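Local coordinates for probable leucine/isoleucine/valine-binding protein (Rhodopirellula baltica, PDB 4KV7) that probably binds branched-chain or related amino acids as the solute-binding component of an ABC transport system, at residues A[27-35]-A[222-230]; A[68-78]-A[96-107]. The protein carries 1 engineered substitution. All coordinates share one frame; numbering follows the deposited sequence.

Interaction 1 (A[27-35]-A[222-230]); sequences SGPAAELGI and MVGTYEPCS
Two lobes of a periplasmic binding protein meet where the Tyr-226 ring, at the start of helix 226-238, reaches the first turn of helix 31-50. The phenol bridges the cleft that runs between the lobes of this fold. Its OH takes the backbone N-H of Glu-32 in a nearly straight hydrogen bond, N to OH 2.9 Å with an angle of 163° at the hydrogen. Tyr-226 CG lies between the backbone N and the carbonyl carbon (chi1 55°), and this torsion brings the far end of the ring to the 27-35 segment. Glu-32 crosses the ring at about a right angle; its CB lies 3.3 Å from the Tyr-226 OH, and its chain then bends at chi2 and carries the carboxylate away. Leu-33 CG sits at the ring edge, 4.2 Å from Tyr-226 CE1.

A water makes the second bridge. It donates to Pro-29 O at 2.8 Å and accepts from Glu-227 N at 2.9 Å. The same water rests over the centre of one face of the Tyr-226 ring. Beside it, the extended Glu-227 chain sets OE1 3.3 Å from Pro-29 CB.

A phenylalanine in place of Tyr-226 would probably leave the Glu-32 N-H without its acceptor across the contact. First-turn N-H groups have no carbonyl of a preceding helical turn to bond, and here the Tyr-226 hydroxyl serves that of Glu-32 and the water that of Glu-227; the contact relies on directional polar bonds, with 312 Å² buried in all.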
# COMPACT_ATOMS: atom_id res chain seq x y z
N SER A 27 -15.55 3.73 -2.14
CA SER A 27 -16.72 2.88 -2.01
C SER A 27 -16.39 1.54 -2.65
O SER A 27 -15.33 1.36 -3.24
CB SER A 27 -17.92 3.50 -2.73
OG SER A 27 -17.72 3.49 -4.14
N GLY A 28 -17.30 0.60 -2.54
CA GLY A 28 -17.08 -0.73 -3.08
C GLY A 28 -16.36 -1.65 -2.11
O GLY A 28 -16.07 -1.26 -0.98
N PRO A 29 -16.07 -2.87 -2.55
CA PRO A 29 -15.60 -3.90 -1.61
C PRO A 29 -14.19 -3.69 -1.07
O PRO A 29 -13.86 -4.38 -0.10
CB PRO A 29 -15.71 -5.20 -2.42
CG PRO A 29 -15.73 -4.78 -3.84
CD PRO A 29 -16.37 -3.42 -3.88
N ALA A 30 -13.40 -2.78 -1.65
CA ALA A 30 -12.06 -2.48 -1.14
C ALA A 30 -11.99 -1.07 -0.54
O ALA A 30 -10.89 -0.53 -0.37
CB ALA A 30 -11.02 -2.66 -2.25
N ALA A 31 -13.14 -0.49 -0.22
CA ALA A 31 -13.21 0.89 0.26
C ALA A 31 -12.33 1.21 1.46
O ALA A 31 -11.88 2.35 1.60
CB ALA A 31 -14.64 1.27 0.58
N GLU A 32 -12.09 0.24 2.34
CA GLU A 32 -11.26 0.53 3.51
C GLU A 32 -9.87 1.02 3.12
O GLU A 32 -9.25 1.79 3.86
CB GLU A 32 -11.15 -0.68 4.41
CG GLU A 32 -12.42 -0.95 5.20
CD GLU A 32 -12.72 0.16 6.19
OE1 GLU A 32 -11.84 0.49 7.01
OE2 GLU A 32 -13.85 0.70 6.15
N LEU A 33 -9.38 0.58 1.97
CA LEU A 33 -8.04 0.98 1.54
C LEU A 33 -8.00 2.46 1.20
O LEU A 33 -7.15 3.20 1.70
CB LEU A 33 -7.60 0.12 0.35
CG LEU A 33 -7.58 -1.39 0.59
CD1 LEU A 33 -7.06 -2.13 -0.63
CD2 LEU A 33 -6.77 -1.77 1.83
N GLY A 34 -8.93 2.91 0.35
CA GLY A 34 -8.93 4.31 -0.04
C GLY A 34 -9.37 5.23 1.08
O GLY A 34 -8.81 6.32 1.25
N ILE A 35 -10.38 4.81 1.83
CA ILE A 35 -10.88 5.62 2.94
C ILE A 35 -9.76 5.92 3.92
O ILE A 35 -9.58 7.06 4.36
CB ILE A 35 -12.05 4.91 3.65
CG1 ILE A 35 -13.30 4.96 2.76
CG2 ILE A 35 -12.34 5.56 4.99
CD1 ILE A 35 -14.44 4.09 3.23
N MSE A 222 -1.06 -14.58 -0.12
CA MSE A 222 -2.28 -13.95 -0.61
C MSE A 222 -1.99 -12.57 -1.17
O MSE A 222 -1.56 -11.66 -0.45
CB MSE A 222 -3.31 -13.85 0.51
CG MSE A 222 -3.64 -15.20 1.13
SE MSE A 222 -5.08 -15.18 2.44
CE MSE A 222 -4.36 -13.83 3.62
N VAL A 223 -2.22 -12.44 -2.47
CA VAL A 223 -2.03 -11.18 -3.18
C VAL A 223 -3.42 -10.74 -3.62
O VAL A 223 -3.82 -10.91 -4.77
CB VAL A 223 -1.06 -11.35 -4.38
CG1 VAL A 223 -0.74 -10.00 -4.98
CG2 VAL A 223 0.23 -12.07 -3.97
N GLY A 224 -4.17 -10.20 -2.67
CA GLY A 224 -5.56 -9.89 -2.88
C GLY A 224 -6.01 -8.75 -2.00
O GLY A 224 -5.18 -7.98 -1.52
N THR A 225 -7.32 -8.62 -1.81
CA THR A 225 -7.87 -7.64 -0.88
C THR A 225 -8.61 -8.35 0.24
O THR A 225 -8.91 -9.54 0.15
CB THR A 225 -8.82 -6.67 -1.59
OG1 THR A 225 -9.84 -7.42 -2.24
CG2 THR A 225 -8.04 -5.82 -2.61
N TYR A 226 -8.93 -7.60 1.29
CA TYR A 226 -9.46 -8.19 2.51
C TYR A 226 -10.73 -9.01 2.33
O TYR A 226 -10.86 -10.06 2.96
CB TYR A 226 -9.64 -7.14 3.63
CG TYR A 226 -10.48 -5.95 3.25
CD1 TYR A 226 -9.89 -4.82 2.68
CD2 TYR A 226 -11.85 -5.93 3.48
CE1 TYR A 226 -10.66 -3.71 2.34
CE2 TYR A 226 -12.62 -4.83 3.15
CZ TYR A 226 -12.01 -3.72 2.58
OH TYR A 226 -12.72 -2.61 2.23
N GLU A 227 -11.67 -8.56 1.51
CA GLU A 227 -12.92 -9.31 1.37
C GLU A 227 -12.72 -10.72 0.78
O GLU A 227 -13.11 -11.71 1.41
CB GLU A 227 -14.01 -8.54 0.59
CG GLU A 227 -15.32 -9.31 0.60
CD GLU A 227 -16.32 -8.93 -0.49
OE1 GLU A 227 -15.91 -8.41 -1.55
OE2 GLU A 227 -17.52 -9.22 -0.29
N PRO A 228 -12.13 -10.83 -0.42
CA PRO A 228 -11.95 -12.17 -0.97
C PRO A 228 -10.95 -12.99 -0.15
O PRO A 228 -11.14 -14.21 -0.06
CB PRO A 228 -11.44 -11.92 -2.40
CG PRO A 228 -10.87 -10.55 -2.36
CD PRO A 228 -11.71 -9.80 -1.39
N CYS A 229 -9.94 -12.37 0.43
CA CYS A 229 -9.00 -13.13 1.25
C CYS A 229 -9.67 -13.69 2.50
O CYS A 229 -9.40 -14.83 2.89
CB CYS A 229 -7.78 -12.28 1.60
SG CYS A 229 -6.70 -12.00 0.17
N SER A 230 -10.56 -12.92 3.11
CA SER A 230 -11.29 -13.40 4.27
C SER A 230 -12.16 -14.59 3.91
O SER A 230 -12.22 -15.58 4.64
CB SER A 230 -12.18 -12.30 4.85
OG SER A 230 -11.41 -11.26 5.41
O HOH W 1 -11.70 -6.14 -0.07

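Interaction 2 (A[68-78]-A[96-107]); sequences YEPARTAPNMH and PTAITAIPIAQQ. With FMT (formic acid), chain B.
Thr-73, Thr-97 and Thr-100 line the contact of 68-78 with 96-107, yet no hydrogen bond crosses between these segments. Helix segments 70-78 and 96-107 run in the same direction, closest axis approach 8.5 Å, crossing at -25°, and meet by van der Waals contacts, several between an oxygen and a carbon. At the N-terminal end Pro-70 points CG at the Pro-96 carbonyl, 3.5 Å from Pro-96 O and 3.8 Å from Pro-96 CB, and its CB meets Thr-100 OG1. One turn on, Thr-73 and Thr-97 cross at about a right angle, Thr-73 OG1 lying 3.2 Å from Thr-97 CG2. Both hydroxyls are engaged elsewhere, Thr-73 with Asp-66 and Thr-97 with the carbonyl of Val-93. Thr-73 CG2, anti to the backbone N, meets Ala-101 CB at 3.8 Å.

Further along, the selenomethionine Met-77 folds over Ala-101. With CG anti to the carbonyl carbon (chi1 -71°), Met-77 CG lies 3.7 Å from Ala-101 CB; bends at chi2 and chi3 then curl CE to Ala-101 O and toward Ala-105 CB. Ile-104 CD1 lies over one face of the His-78 imidazole, 3.9 Å from the centroid and 23° off the ring normal, a CH-pi contact displaced toward the rim. Gln-107 NE2 stands at the edge of the same ring.

Tyr-68 swings past Thr-97 CG2 and Pro-96; its OH donates to formic acid O2 at 2.6 Å, in the ring plane, and is also hydrogen-bonded to Gln-164 NE2. Thr-95 and Tyr-138 bind this probable crystallisation additive too. Behind the pair, Phe-112 of strand 112-113 touches Ala-101 and Ala-105, while helix 167-183 of the facing lobe meets Tyr-68 and Pro-96 through Tyr-168.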
# COMPACT_ATOMS: atom_id res chain seq x y z
N TYR A 68 -11.87 1.29 -6.95
CA TYR A 68 -10.84 0.32 -7.33
C TYR A 68 -11.17 -0.29 -8.70
O TYR A 68 -10.99 -1.48 -8.94
CB TYR A 68 -10.65 -0.73 -6.23
CG TYR A 68 -9.46 -1.68 -6.35
CD1 TYR A 68 -8.21 -1.26 -6.81
CD2 TYR A 68 -9.60 -3.01 -5.95
CE1 TYR A 68 -7.14 -2.14 -6.87
CE2 TYR A 68 -8.53 -3.89 -6.00
CZ TYR A 68 -7.31 -3.46 -6.47
OH TYR A 68 -6.28 -4.35 -6.52
N GLU A 69 -11.63 0.57 -9.61
CA GLU A 69 -11.93 0.18 -10.98
C GLU A 69 -11.29 1.14 -11.98
O GLU A 69 -11.63 2.32 -12.02
CB GLU A 69 -13.44 0.10 -11.20
CG GLU A 69 -14.08 -1.10 -10.52
CD GLU A 69 -13.59 -2.44 -11.08
OE1 GLU A 69 -12.99 -2.48 -12.18
OE2 GLU A 69 -13.81 -3.47 -10.42
N PRO A 70 -10.38 0.62 -12.82
CA PRO A 70 -9.69 1.47 -13.79
C PRO A 70 -10.62 2.25 -14.73
O PRO A 70 -10.24 3.34 -15.16
CB PRO A 70 -8.83 0.48 -14.58
CG PRO A 70 -8.54 -0.60 -13.60
CD PRO A 70 -9.80 -0.74 -12.77
N ALA A 71 -11.79 1.71 -15.03
CA ALA A 71 -12.75 2.42 -15.87
C ALA A 71 -13.17 3.75 -15.26
O ALA A 71 -13.54 4.68 -15.98
CB ALA A 71 -13.98 1.56 -16.16
N ARG A 72 -13.15 3.83 -13.93
CA ARG A 72 -13.46 5.08 -13.25
C ARG A 72 -12.22 5.92 -12.98
O ARG A 72 -12.31 7.15 -12.92
CB ARG A 72 -14.23 4.81 -11.96
CG ARG A 72 -15.60 4.20 -12.23
CD ARG A 72 -16.21 3.57 -11.00
NE ARG A 72 -16.51 4.55 -9.96
CZ ARG A 72 -17.00 4.23 -8.76
NH1 ARG A 72 -17.22 2.96 -8.45
NH2 ARG A 72 -17.25 5.18 -7.88
N THR A 73 -11.07 5.27 -12.85
CA THR A 73 -9.82 5.98 -12.64
C THR A 73 -9.52 6.94 -13.78
O THR A 73 -9.10 8.06 -13.54
CB THR A 73 -8.64 5.00 -12.51
OG1 THR A 73 -8.94 4.02 -11.50
CG2 THR A 73 -7.35 5.73 -12.13
N ALA A 74 -9.72 6.51 -15.01
CA ALA A 74 -9.36 7.34 -16.15
C ALA A 74 -10.08 8.70 -16.17
O ALA A 74 -9.42 9.73 -16.20
CB ALA A 74 -9.54 6.58 -17.48
N PRO A 75 -11.43 8.72 -16.13
CA PRO A 75 -12.05 10.05 -16.13
C PRO A 75 -11.71 10.87 -14.88
O PRO A 75 -11.59 12.09 -14.97
CB PRO A 75 -13.56 9.76 -16.22
CG PRO A 75 -13.71 8.33 -15.79
CD PRO A 75 -12.44 7.64 -16.18
N ASN A 76 -11.53 10.21 -13.73
CA ASN A 76 -11.13 10.94 -12.53
C ASN A 76 -9.79 11.64 -12.73
O ASN A 76 -9.63 12.79 -12.35
CB ASN A 76 -11.01 9.99 -11.34
CG ASN A 76 -12.34 9.53 -10.78
OD1 ASN A 76 -13.39 9.96 -11.23
ND2 ASN A 76 -12.30 8.66 -9.78
N MSE A 77 -8.84 10.93 -13.33
CA MSE A 77 -7.50 11.47 -13.54
C MSE A 77 -7.52 12.62 -14.53
O MSE A 77 -6.79 13.60 -14.37
CB MSE A 77 -6.53 10.38 -13.99
CG MSE A 77 -6.19 9.39 -12.87
SE MSE A 77 -5.11 10.18 -11.44
CE MSE A 77 -3.59 10.73 -12.59
N HIS A 78 -8.35 12.51 -15.57
CA HIS A 78 -8.49 13.62 -16.50
C HIS A 78 -9.03 14.86 -15.79
O HIS A 78 -8.53 15.96 -16.00
CB HIS A 78 -9.36 13.23 -17.70
CG HIS A 78 -8.66 12.33 -18.68
ND1 HIS A 78 -7.53 12.72 -19.36
CD2 HIS A 78 -8.92 11.07 -19.08
CE1 HIS A 78 -7.13 11.74 -20.14
NE2 HIS A 78 -7.96 10.72 -20.00
N PRO A 96 -3.94 -2.09 -11.09
CA PRO A 96 -4.58 -1.85 -12.39
C PRO A 96 -5.07 -0.41 -12.54
O PRO A 96 -5.08 0.12 -13.66
CB PRO A 96 -5.75 -2.85 -12.39
CG PRO A 96 -5.96 -3.21 -10.92
CD PRO A 96 -4.59 -3.18 -10.34
N THR A 97 -5.47 0.21 -11.44
CA THR A 97 -5.83 1.63 -11.44
C THR A 97 -4.60 2.50 -11.77
O THR A 97 -4.68 3.37 -12.65
CB THR A 97 -6.44 2.02 -10.11
OG1 THR A 97 -5.56 1.52 -9.09
CG2 THR A 97 -7.83 1.40 -9.94
N ALA A 98 -3.47 2.28 -11.11
CA ALA A 98 -2.25 3.04 -11.41
C ALA A 98 -1.83 2.89 -12.86
O ALA A 98 -1.37 3.84 -13.49
CB ALA A 98 -1.11 2.64 -10.48
N ILE A 99 -1.98 1.69 -13.41
CA ILE A 99 -1.55 1.46 -14.78
C ILE A 99 -2.37 2.32 -15.76
O ILE A 99 -1.84 2.83 -16.75
CB ILE A 99 -1.56 -0.05 -15.10
CG1 ILE A 99 -0.38 -0.71 -14.38
CG2 ILE A 99 -1.50 -0.29 -16.60
CD1 ILE A 99 -0.45 -2.22 -14.33
N THR A 100 -3.65 2.53 -15.45
CA THR A 100 -4.49 3.47 -16.18
C THR A 100 -4.14 4.94 -15.88
O THR A 100 -4.14 5.79 -16.78
CB THR A 100 -5.97 3.19 -15.86
OG1 THR A 100 -6.30 1.87 -16.32
CG2 THR A 100 -6.89 4.22 -16.50
N ALA A 101 -3.84 5.23 -14.62
CA ALA A 101 -3.64 6.60 -14.19
C ALA A 101 -2.32 7.20 -14.65
O ALA A 101 -2.25 8.38 -15.00
CB ALA A 101 -3.73 6.68 -12.69
N ILE A 102 -1.26 6.40 -14.62
CA ILE A 102 0.09 6.90 -14.85
C ILE A 102 0.30 7.61 -16.20
O ILE A 102 0.91 8.68 -16.22
CB ILE A 102 1.14 5.81 -14.56
CG1 ILE A 102 1.24 5.62 -13.04
CG2 ILE A 102 2.50 6.20 -15.13
CD1 ILE A 102 1.98 4.36 -12.62
N PRO A 103 -0.20 7.04 -17.32
CA PRO A 103 0.00 7.77 -18.58
C PRO A 103 -0.63 9.17 -18.57
O PRO A 103 -0.12 10.07 -19.24
CB PRO A 103 -0.69 6.88 -19.61
CG PRO A 103 -0.62 5.51 -19.02
CD PRO A 103 -0.78 5.70 -17.55
N ILE A 104 -1.71 9.34 -17.83
CA ILE A 104 -2.38 10.63 -17.74
C ILE A 104 -1.53 11.60 -16.91
O ILE A 104 -1.36 12.76 -17.28
CB ILE A 104 -3.81 10.48 -17.19
CG1 ILE A 104 -4.62 9.58 -18.12
CG2 ILE A 104 -4.47 11.85 -17.06
CD1 ILE A 104 -5.94 9.09 -17.54
N ALA A 105 -0.98 11.12 -15.80
CA ALA A 105 -0.05 11.92 -15.01
C ALA A 105 1.18 12.30 -15.83
O ALA A 105 1.61 13.45 -15.81
CB ALA A 105 0.35 11.18 -13.74
N GLN A 106 1.73 11.34 -16.57
CA GLN A 106 2.91 11.60 -17.38
C GLN A 106 2.66 12.65 -18.46
O GLN A 106 3.46 13.56 -18.64
CB GLN A 106 3.41 10.31 -18.02
CG GLN A 106 4.03 9.36 -17.03
CD GLN A 106 4.34 8.01 -17.64
OE1 GLN A 106 3.76 7.64 -18.66
NE2 GLN A 106 5.24 7.28 -17.02
N GLN A 107 1.55 12.52 -19.18
CA GLN A 107 1.28 13.44 -20.27
C GLN A 107 1.00 14.86 -19.79
O GLN A 107 1.25 15.82 -20.51
CB GLN A 107 0.20 12.92 -21.22
CG GLN A 107 -1.18 12.70 -20.63
CD GLN A 107 -1.98 11.67 -21.43
OE1 GLN A 107 -1.40 10.85 -22.14
NE2 GLN A 107 -3.30 11.73 -21.32
C FMT B . -2.98 -3.61 -5.88
O1 FMT B . -1.79 -3.27 -5.93
O2 FMT B . -3.83 -3.38 -6.76

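How the interactions relate
The centres of interactions 1 and 2 are about 19 Å apart, and Tyr-68 joins them: its CE2 lies 3.9 Å from Thr-225 CG2 and its CD2 4.0 Å from Ala-30 CB. One ring thus packs against both segments of interaction 1, while its hydroxyl holds the formic acid in the region between the lobes, consistent with where this family binds its ligand. Interaction 2 joins two helices of one lobe, whereas interaction 1 spans the cleft. Asp-65 gives a second tie, hydrogen-bonded to Ser-27 and salt-bridged to Arg-72. Along the chain, 68-78 and 96-107 both fall between 27-35 and 222-230.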